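PDB 4C65: ochratoxinase from Aspergillus niger, which uses zinc to hydrolyse ochratoxin A to ochratoxin alpha and L-phenylalanine, acting as a carboxypeptidase that releases C-terminal aromatic residues. Local coordinates for residues 57-65 / 390-398; 286-295 / 307-318. One frame throughout, in Å; residues are numbered along the deposited sequence.

Interaction 1 joins two chain stretches far apart in sequence on what is probably the beta-sandwich side of the subunit, whereas interaction 2 packs two neighbouring helices in one connection of the twisted TIM barrel. They share no secondary structure element and their centres lie about 32 Å apart; along the chain, both helices fall between the two strands. Pairing 57-65 with 390-398 gives a largely buried contact, secured by backbone hydrogen bonds and aliphatic packing and lying away from the zinc site. The contact of 286-295 with 307-318 is only partly buried and relies on side chains, a small apolar seam giving way to a histidine-arginine network. Its Thr287 lies beside the zinc ligands His69 and His265.

Interaction 1 of 2, residues 57-65 / 390-398; sequences RVPVLMPGL and DVIALEENP
Gly64 N stands over a face of the Asp390 carbonyl group, 55° out of its plane, and bonds to Asp390 O at 2.9 Å; Met62 N and Ile392 N instead approach each other's carbonyl oxygens almost end-on. The Pro59 ring sets CD against Leu394 O at 3.4 Å. The motif is an antiparallel pairing of strands 60-63 and 391-394, joining the early and late parts of the chain in the manner of the amidohydrolase beta-sandwich. Met62/Ile392 and Val60/Leu394 are hydrogen-bonded pairs. At the second, Leu394 N binds Val60 O firmly at 2.8 Å, but the return bond from Val60 N is weak, next to the corner that the chain turns at Pro59. Leu61/Ala393 is a non-hydrogen-bonded pair.

On the face of Leu61 and Ala393, Val58, from before the corner, brings CG1 to Ala393 CB at 3.7 Å, and Leu61, its CG anti to the backbone N (chi1 -159°), carries CD1 across to Val391 CG1. Leu61 also touches Ile10 and Ala12 of strand 7-15. The other face holds Val60, Met62, Ile392 and Leu394. Met62 and Ile392 run side by side in the same direction, CG to CG1, while Val60 CG1 and Pro398 CD meet tip to tip at 4.0 Å. Phe405 touches Met62, Leu65 and Pro398 here. Met62 CG lies between the backbone N and the carbonyl carbon (chi1 61°), and the chain is extended at chi2, which sets Met62 SD 3.9 Å from Leu394 CD1.

Interaction 2 of 2, residues 286-295 / 307-318; sequences ATRSVIEIFL and WAKLQALADSHL
Ala314 CB sits at the middle of the apolar seam, 3.6 Å from Ile291 CG2 and 3.9 Å from Leu295 CD2. Beside it the Phe294 ring is sandwiched: Leu310 CD2 makes a CH-pi contact over one face, 3.7 Å from the ring centroid, and Ile291 O lies over the opposite face. Trp307 CZ3 adds a contact to Phe294 O. A second CH-pi contact begins the passage to polar groups, with Ile291 CD1 centred over the imidazole of His317.

Helix segments 288-295 and 307-318 run roughly antiparallel (146° between their directions), their axes 10.4 Å apart at the closest approach. Both belong to the beta-alpha-beta crossover between parallel strands 283-285 and 331-332 of the barrel.

His317 bridges that crossover's start to its second helix. Its NE2 donates to Ala286 O (2.8 Å) in the ring plane, while ND1 accepts from Arg288 NH1 (3.1 Å), a pattern consistent with a neutral imidazole. Thr287 OG1 reaches Ala286 O from the other face of that carbonyl and also bonds to the zinc ligand His265. Arg288, bent at chi2 (63°), sends NH1 on to Ala314 O at 3.0 Å, and Leu318 CD1 covers one guanidinium face. At the outer edge, Arg288 NE forms a salt bridge with Glu292 OE2, which Arg353 shares, and a water links Arg288 NH2 to Asp315 OD1.

Interaction 1 of 2, residues 57-65 / 390-398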
loop_
_atom_site.group_PDB
_atom_site.type_symbol
_atom_site.label_atom_id
_atom_site.label_comp_id
_atom_site.label_asym_id
_atom_site.label_seq_id
_atom_site.Cartn_x
_atom_site.Cartn_y
_atom_site.Cartn_z
ATOM N N ARG A 57 24.412 -54.893 22.100
ATOM C CA ARG A 57 25.659 -54.873 22.832
ATOM C C ARG A 57 26.616 -53.967 22.121
ATOM O O ARG A 57 26.969 -54.221 20.992
ATOM C CB ARG A 57 26.215 -56.301 22.916
ATOM C CG ARG A 57 25.519 -57.044 24.025
ATOM C CD ARG A 57 25.908 -58.483 24.138
ATOM N NE ARG A 57 24.855 -59.223 24.851
ATOM C CZ ARG A 57 24.724 -59.246 26.178
ATOM N NH1 ARG A 57 25.577 -58.592 26.978
ATOM N NH2 ARG A 57 23.734 -59.931 26.729
ATOM N N VAL A 58 27.050 -52.906 22.791
ATOM C CA VAL A 58 27.896 -51.901 22.174
ATOM C C VAL A 58 29.062 -51.546 23.088
ATOM O O VAL A 58 28.958 -51.670 24.301
ATOM C CB VAL A 58 27.088 -50.606 21.852
ATOM C CG1 VAL A 58 25.908 -50.931 20.952
ATOM C CG2 VAL A 58 26.605 -49.917 23.121
ATOM N N PRO A 59 30.174 -51.084 22.501
ATOM C CA PRO A 59 31.339 -50.749 23.330
ATOM C C PRO A 59 31.119 -49.521 24.186
ATOM O O PRO A 59 31.502 -49.516 25.347
ATOM C CB PRO A 59 32.460 -50.487 22.310
ATOM C CG PRO A 59 31.972 -51.031 21.008
ATOM C CD PRO A 59 30.465 -51.000 21.063
ATOM N N VAL A 60 30.491 -48.493 23.619
ATOM C CA VAL A 60 30.299 -47.221 24.315
ATOM C C VAL A 60 28.893 -46.687 24.114
ATOM O O VAL A 60 28.409 -46.625 22.987
ATOM C CB VAL A 60 31.314 -46.152 23.832
ATOM C CG1 VAL A 60 31.080 -44.822 24.529
ATOM C CG2 VAL A 60 32.736 -46.634 24.087
ATOM N N LEU A 61 28.280 -46.247 25.208
ATOM C CA LEU A 61 26.966 -45.642 25.163
ATOM C C LEU A 61 26.981 -44.287 25.873
ATOM O O LEU A 61 27.644 -44.129 26.913
ATOM C CB LEU A 61 25.949 -46.553 25.832
ATOM C CG LEU A 61 24.493 -46.347 25.459
ATOM C CD1 LEU A 61 24.191 -46.858 24.055
ATOM C CD2 LEU A 61 23.591 -47.044 26.478
ATOM N N MET A 62 26.250 -43.325 25.321
ATOM C CA MET A 62 26.184 -41.978 25.880
ATOM C C MET A 62 24.911 -41.277 25.439
ATOM O O MET A 62 24.178 -41.792 24.572
ATOM C CB MET A 62 27.417 -41.177 25.452
ATOM C CG MET A 62 27.586 -40.976 23.950
ATOM S SD MET A 62 28.958 -39.859 23.558
ATOM C CE MET A 62 28.209 -38.272 23.943
ATOM N N PRO A 63 24.626 -40.109 26.016
ATOM C CA PRO A 63 23.473 -39.355 25.522
ATOM C C PRO A 63 23.666 -38.854 24.115
ATOM O O PRO A 63 24.795 -38.605 23.686
ATOM C CB PRO A 63 23.385 -38.146 26.476
ATOM C CG PRO A 63 24.276 -38.465 27.621
ATOM C CD PRO A 63 25.326 -39.380 27.075
ATOM N N GLY A 64 22.566 -38.716 23.390
ATOM C CA GLY A 64 22.603 -38.034 22.091
ATOM C C GLY A 64 23.153 -36.609 22.237
ATOM O O GLY A 64 22.916 -35.950 23.249
ATOM N N LEU A 65 23.899 -36.163 21.233
ATOM C CA LEU A 65 24.603 -34.893 21.305
ATOM C C LEU A 65 23.705 -33.715 20.944
ATOM O O LEU A 65 22.816 -33.835 20.106
ATOM C CB LEU A 65 25.802 -34.922 20.375
ATOM C CG LEU A 65 26.930 -35.865 20.769
ATOM C CD1 LEU A 65 27.801 -36.161 19.562
ATOM C CD2 LEU A 65 27.738 -35.228 21.902
ATOM N N ASP A 390 17.145 -40.398 24.180
ATOM C CA ASP A 390 18.015 -39.893 23.110
ATOM C C ASP A 390 19.426 -40.418 23.430
ATOM O O ASP A 390 20.080 -39.943 24.373
ATOM C CB ASP A 390 18.022 -38.371 23.086
ATOM C CG ASP A 390 16.705 -37.777 22.642
ATOM O OD1 ASP A 390 15.717 -38.543 22.502
ATOM O OD2 ASP A 390 16.663 -36.564 22.384
ATOM N N VAL A 391 19.842 -41.459 22.708
ATOM C CA VAL A 391 20.964 -42.292 23.137
ATOM C C VAL A 391 21.748 -42.647 21.912
ATOM O O VAL A 391 21.164 -42.991 20.879
ATOM C CB VAL A 391 20.468 -43.590 23.843
ATOM C CG1 VAL A 391 21.638 -44.431 24.343
ATOM C CG2 VAL A 391 19.537 -43.265 24.998
ATOM N N ILE A 392 23.068 -42.557 22.003
ATOM C CA ILE A 392 23.905 -42.990 20.890
ATOM C C ILE A 392 24.972 -43.985 21.335
ATOM O O ILE A 392 25.447 -43.946 22.480
ATOM C CB ILE A 392 24.543 -41.800 20.143
ATOM C CG1 ILE A 392 25.478 -40.985 21.051
ATOM C CG2 ILE A 392 23.457 -40.913 19.567
ATOM C CD1 ILE A 392 26.331 -39.964 20.314
ATOM N N ALA A 393 25.335 -44.864 20.413
ATOM C CA ALA A 393 26.388 -45.830 20.656
ATOM C C ALA A 393 27.567 -45.528 19.769
ATOM O O ALA A 393 27.405 -45.144 18.610
ATOM C CB ALA A 393 25.901 -47.245 20.413
ATOM N N LEU A 394 28.751 -45.741 20.323
ATOM C CA LEU A 394 29.994 -45.529 19.605
ATOM C C LEU A 394 30.839 -46.772 19.588
ATOM O O LEU A 394 30.751 -47.615 20.491
ATOM C CB LEU A 394 30.794 -44.411 20.272
ATOM C CG LEU A 394 30.441 -42.980 19.896
ATOM C CD1 LEU A 394 29.318 -42.486 20.746
ATOM C CD2 LEU A 394 31.621 -42.038 20.037
ATOM N N GLU A 395 31.672 -46.879 18.562
ATOM C CA GLU A 395 32.597 -47.991 18.426
ATOM C C GLU A 395 33.842 -47.795 19.288
ATOM O O GLU A 395 34.427 -48.765 19.717
ATOM C CB GLU A 395 33.007 -48.132 16.977
ATOM C CG GLU A 395 33.188 -49.555 16.450
ATOM C CD GLU A 395 33.256 -49.614 14.904
ATOM O OE1 GLU A 395 32.890 -48.598 14.244
ATOM O OE2 GLU A 395 33.689 -50.666 14.334
ATOM N N GLU A 396 34.239 -46.548 19.542
ATOM C CA GLU A 396 35.442 -46.259 20.342
ATOM C C GLU A 396 35.166 -45.267 21.451
ATOM O O GLU A 396 34.179 -44.552 21.435
ATOM C CB GLU A 396 36.597 -45.734 19.490
ATOM C CG GLU A 396 37.352 -46.869 18.746
ATOM C CD GLU A 396 37.247 -46.885 17.235
ATOM O OE1 GLU A 396 36.822 -45.871 16.618
ATOM O OE2 GLU A 396 37.668 -47.931 16.661
ATOM N N ASN A 397 36.070 -45.250 22.420
ATOM C CA ASN A 397 35.938 -44.444 23.626
ATOM C C ASN A 397 36.370 -42.999 23.369
ATOM O O ASN A 397 37.553 -42.731 23.197
ATOM C CB ASN A 397 36.780 -45.055 24.743
ATOM C CG ASN A 397 36.686 -44.289 26.033
ATOM O OD1 ASN A 397 35.913 -43.339 26.167
ATOM N ND2 ASN A 397 37.512 -44.657 26.978
ATOM N N PRO A 398 35.398 -42.070 23.340
ATOM C CA PRO A 398 35.713 -40.691 23.044
ATOM C C PRO A 398 36.556 -40.010 24.127
ATOM O O PRO A 398 37.186 -39.003 23.850
ATOM C CB PRO A 398 34.338 -40.048 22.913
ATOM C CG PRO A 398 33.468 -40.853 23.809
ATOM C CD PRO A 398 33.973 -42.253 23.687
#

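Interaction 2 of 2, residues 286-295 / 307-318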
loop_
_atom_site.group_PDB
_atom_site.type_symbol
_atom_site.label_atom_id
_atom_site.label_comp_id
_atom_site.label_asym_id
_atom_site.label_seq_id
_atom_site.Cartn_x
_atom_site.Cartn_y
_atom_site.Cartn_z
ATOM N N ALA A 286 30.354 -20.731 23.473
ATOM C CA ALA A 286 31.505 -20.034 22.890
ATOM C C ALA A 286 31.489 -19.930 21.352
ATOM O O ALA A 286 31.910 -18.925 20.808
ATOM C CB ALA A 286 32.796 -20.693 23.369
ATOM N N THR A 287 30.979 -20.963 20.684
ATOM C CA THR A 287 31.087 -21.126 19.218
ATOM C C THR A 287 32.500 -20.880 18.711
ATOM O O THR A 287 32.727 -20.061 17.835
ATOM C CB THR A 287 30.061 -20.274 18.429
ATOM O OG1 THR A 287 30.379 -18.890 18.533
ATOM C CG2 THR A 287 28.651 -20.478 18.959
ATOM N N ARG A 288 33.455 -21.623 19.261
ATOM C CA ARG A 288 34.856 -21.434 18.922
ATOM C C ARG A 288 35.124 -21.835 17.488
ATOM O O ARG A 288 36.055 -21.319 16.877
ATOM C CB ARG A 288 35.770 -22.209 19.891
ATOM C CG ARG A 288 37.275 -22.035 19.659
ATOM C CD ARG A 288 37.744 -20.605 19.846
ATOM N NE ARG A 288 39.128 -20.436 19.437
ATOM C CZ ARG A 288 39.823 -19.298 19.564
ATOM N NH1 ARG A 288 39.260 -18.202 20.065
ATOM N NH2 ARG A 288 41.080 -19.248 19.176
ATOM N N SER A 289 34.300 -22.728 16.940
ATOM C CA SER A 289 34.450 -23.167 15.538
ATOM C C SER A 289 34.488 -21.997 14.564
ATOM O O SER A 289 35.315 -21.953 13.660
ATOM C CB SER A 289 33.323 -24.107 15.123
ATOM O OG SER A 289 33.516 -25.402 15.659
ATOM N N VAL A 290 33.595 -21.047 14.753
ATOM C CA VAL A 290 33.500 -19.930 13.866
ATOM C C VAL A 290 34.762 -19.064 13.877
ATOM O O VAL A 290 35.214 -18.568 12.834
ATOM C CB VAL A 290 32.195 -19.185 14.207
ATOM C CG1 VAL A 290 32.387 -17.780 14.760
ATOM C CG2 VAL A 290 31.230 -19.194 13.038
ATOM N N ILE A 291 35.345 -18.889 15.052
ATOM C CA ILE A 291 36.627 -18.181 15.175
ATOM C C ILE A 291 37.732 -18.957 14.476
ATOM O O ILE A 291 38.583 -18.366 13.810
ATOM C CB ILE A 291 37.025 -17.927 16.647
ATOM C CG1 ILE A 291 36.370 -16.657 17.190
ATOM C CG2 ILE A 291 38.481 -17.507 16.762
ATOM C CD1 ILE A 291 34.947 -16.576 17.634
ATOM N N GLU A 292 37.730 -20.274 14.649
ATOM C CA GLU A 292 38.790 -21.115 14.118
ATOM C C GLU A 292 38.760 -21.141 12.607
ATOM O O GLU A 292 39.797 -21.247 11.976
ATOM C CB GLU A 292 38.699 -22.533 14.687
ATOM C CG GLU A 292 39.036 -22.649 16.175
ATOM C CD GLU A 292 40.487 -22.302 16.491
ATOM O OE1 GLU A 292 41.352 -22.427 15.607
ATOM O OE2 GLU A 292 40.751 -21.893 17.634
ATOM N N ILE A 293 37.573 -21.021 12.021
ATOM C CA ILE A 293 37.453 -20.984 10.555
ATOM C C ILE A 293 38.208 -19.803 9.946
ATOM O O ILE A 293 39.004 -19.986 9.025
ATOM C CB ILE A 293 35.979 -20.957 10.094
ATOM C CG1 ILE A 293 35.367 -22.341 10.286
ATOM C CG2 ILE A 293 35.863 -20.529 8.631
ATOM C CD1 ILE A 293 33.855 -22.340 10.245
ATOM N N PHE A 294 37.975 -18.602 10.459
ATOM C CA PHE A 294 38.631 -17.429 9.883
ATOM C C PHE A 294 40.123 -17.364 10.277
ATOM O O PHE A 294 40.929 -16.757 9.558
ATOM C CB PHE A 294 37.834 -16.119 10.153
ATOM C CG PHE A 294 37.898 -15.597 11.571
ATOM C CD1 PHE A 294 39.125 -15.261 12.174
ATOM C CD2 PHE A 294 36.718 -15.376 12.296
ATOM C CE1 PHE A 294 39.178 -14.771 13.477
ATOM C CE2 PHE A 294 36.768 -14.887 13.604
ATOM C CZ PHE A 294 38.000 -14.582 14.194
ATOM N N LEU A 295 40.495 -17.971 11.409
ATOM C CA LEU A 295 41.917 -18.082 11.763
ATOM C C LEU A 295 42.633 -18.965 10.743
ATOM O O LEU A 295 43.785 -18.702 10.391
ATOM C CB LEU A 295 42.119 -18.638 13.168
ATOM C CG LEU A 295 41.927 -17.678 14.346
ATOM C CD1 LEU A 295 42.096 -18.428 15.656
ATOM C CD2 LEU A 295 42.893 -16.518 14.279
ATOM N N TRP A 307 42.467 -7.754 9.544
ATOM C CA TRP A 307 42.943 -9.077 9.942
ATOM C C TRP A 307 43.538 -9.056 11.344
ATOM O O TRP A 307 43.301 -9.985 12.134
ATOM C CB TRP A 307 43.969 -9.586 8.925
ATOM C CG TRP A 307 44.781 -10.772 9.362
ATOM C CD1 TRP A 307 46.138 -10.826 9.450
ATOM C CD2 TRP A 307 44.296 -12.072 9.778
ATOM N NE1 TRP A 307 46.532 -12.070 9.876
ATOM C CE2 TRP A 307 45.426 -12.856 10.081
ATOM C CE3 TRP A 307 43.020 -12.647 9.917
ATOM C CZ2 TRP A 307 45.325 -14.198 10.530
ATOM C CZ3 TRP A 307 42.922 -13.981 10.360
ATOM C CH2 TRP A 307 44.068 -14.738 10.652
ATOM N N ALA A 308 44.279 -7.993 11.657
ATOM C CA ALA A 308 44.822 -7.807 13.003
ATOM C C ALA A 308 43.695 -7.665 14.031
ATOM O O ALA A 308 43.825 -8.153 15.159
ATOM C CB ALA A 308 45.748 -6.592 13.064
ATOM N N LYS A 309 42.623 -6.962 13.643
ATOM C CA LYS A 309 41.429 -6.805 14.488
ATOM C C LYS A 309 40.787 -8.136 14.772
ATOM O O LYS A 309 40.382 -8.397 15.901
ATOM C CB LYS A 309 40.358 -5.903 13.841
ATOM C CG LYS A 309 40.214 -4.480 14.393
ATOM C CD LYS A 309 38.951 -3.773 13.878
ATOM C CE LYS A 309 39.164 -2.360 13.272
ATOM N NZ LYS A 309 37.977 -1.452 13.392
ATOM N N LEU A 310 40.675 -8.956 13.736
ATOM C CA LEU A 310 40.129 -10.300 13.860
ATOM C C LEU A 310 40.948 -11.211 14.777
ATOM O O LEU A 310 40.381 -11.977 15.552
ATOM C CB LEU A 310 40.001 -10.965 12.480
ATOM C CG LEU A 310 38.666 -10.696 11.757
ATOM C CD1 LEU A 310 38.733 -11.062 10.281
ATOM C CD2 LEU A 310 37.509 -11.412 12.445
ATOM N N GLN A 311 42.269 -11.131 14.677
ATOM C CA GLN A 311 43.152 -11.918 15.536
ATOM C C GLN A 311 43.075 -11.500 16.989
ATOM O O GLN A 311 43.118 -12.346 17.873
ATOM C CB GLN A 311 44.592 -11.811 15.077
ATOM C CG GLN A 311 44.921 -12.754 13.954
ATOM C CD GLN A 311 46.358 -12.613 13.504
ATOM O OE1 GLN A 311 46.815 -11.513 13.166
ATOM N NE2 GLN A 311 47.080 -13.730 13.466
ATOM N N ALA A 312 43.001 -10.192 17.217
ATOM C CA ALA A 312 42.851 -9.630 18.545
ATOM C C ALA A 312 41.583 -10.169 19.179
ATOM O O ALA A 312 41.580 -10.547 20.350
ATOM C CB ALA A 312 42.796 -8.108 18.479
ATOM N N LEU A 313 40.501 -10.179 18.407
ATOM C CA LEU A 313 39.216 -10.698 18.881
ATOM C C LEU A 313 39.287 -12.209 19.133
ATOM O O LEU A 313 38.783 -12.681 20.128
ATOM C CB LEU A 313 38.097 -10.380 17.881
ATOM C CG LEU A 313 36.665 -10.738 18.318
ATOM C CD1 LEU A 313 35.670 -9.812 17.632
ATOM C CD2 LEU A 313 36.316 -12.201 18.026
ATOM N N ALA A 314 39.917 -12.948 18.224
ATOM C CA ALA A 314 40.158 -14.384 18.411
ATOM C C ALA A 314 40.913 -14.677 19.710
ATOM O O ALA A 314 40.520 -15.557 20.442
ATOM C CB ALA A 314 40.915 -14.955 17.222
ATOM N N ASP A 315 41.938 -13.880 20.021
ATOM C CA ASP A 315 42.680 -14.012 21.280
ATOM C C ASP A 315 41.839 -13.714 22.500
ATOM O O ASP A 315 41.840 -14.504 23.444
ATOM C CB ASP A 315 43.906 -13.100 21.309
ATOM C CG ASP A 315 44.911 -13.467 20.256
ATOM O OD1 ASP A 315 44.711 -14.500 19.633
ATOM O OD2 ASP A 315 45.841 -12.709 19.971
ATOM N N SER A 316 41.123 -12.591 22.494
ATOM C CA SER A 316 40.193 -12.276 23.579
ATOM C C SER A 316 39.178 -13.376 23.765
ATOM O O SER A 316 38.907 -13.797 24.886
ATOM C CB SER A 316 39.439 -10.994 23.303
ATOM O OG SER A 316 40.353 -9.968 22.983
ATOM N N HIS A 317 38.610 -13.838 22.656
ATOM C CA HIS A 317 37.610 -14.904 22.676
ATOM C C HIS A 317 38.170 -16.169 23.326
ATOM O O HIS A 317 37.482 -16.808 24.122
ATOM C CB HIS A 317 37.115 -15.206 21.254
ATOM C CG HIS A 317 36.077 -16.278 21.192
ATOM N ND1 HIS A 317 36.400 -17.616 21.135
ATOM C CD2 HIS A 317 34.729 -16.216 21.187
ATOM C CE1 HIS A 317 35.297 -18.336 21.104
ATOM N NE2 HIS A 317 34.265 -17.509 21.135
ATOM N N LEU A 318 39.417 -16.508 23.008
ATOM C CA LEU A 318 40.073 -17.679 23.583
ATOM C C LEU A 318 40.226 -17.506 25.096
ATOM O O LEU A 318 39.871 -18.415 25.849
ATOM C CB LEU A 318 41.439 -17.927 22.934
ATOM C CG LEU A 318 42.181 -19.194 23.403
ATOM C CD1 LEU A 318 41.383 -20.440 23.042
ATOM C CD2 LEU A 318 43.599 -19.249 22.837
HETATM O O HOH W 1 43.138 -17.151 18.951
#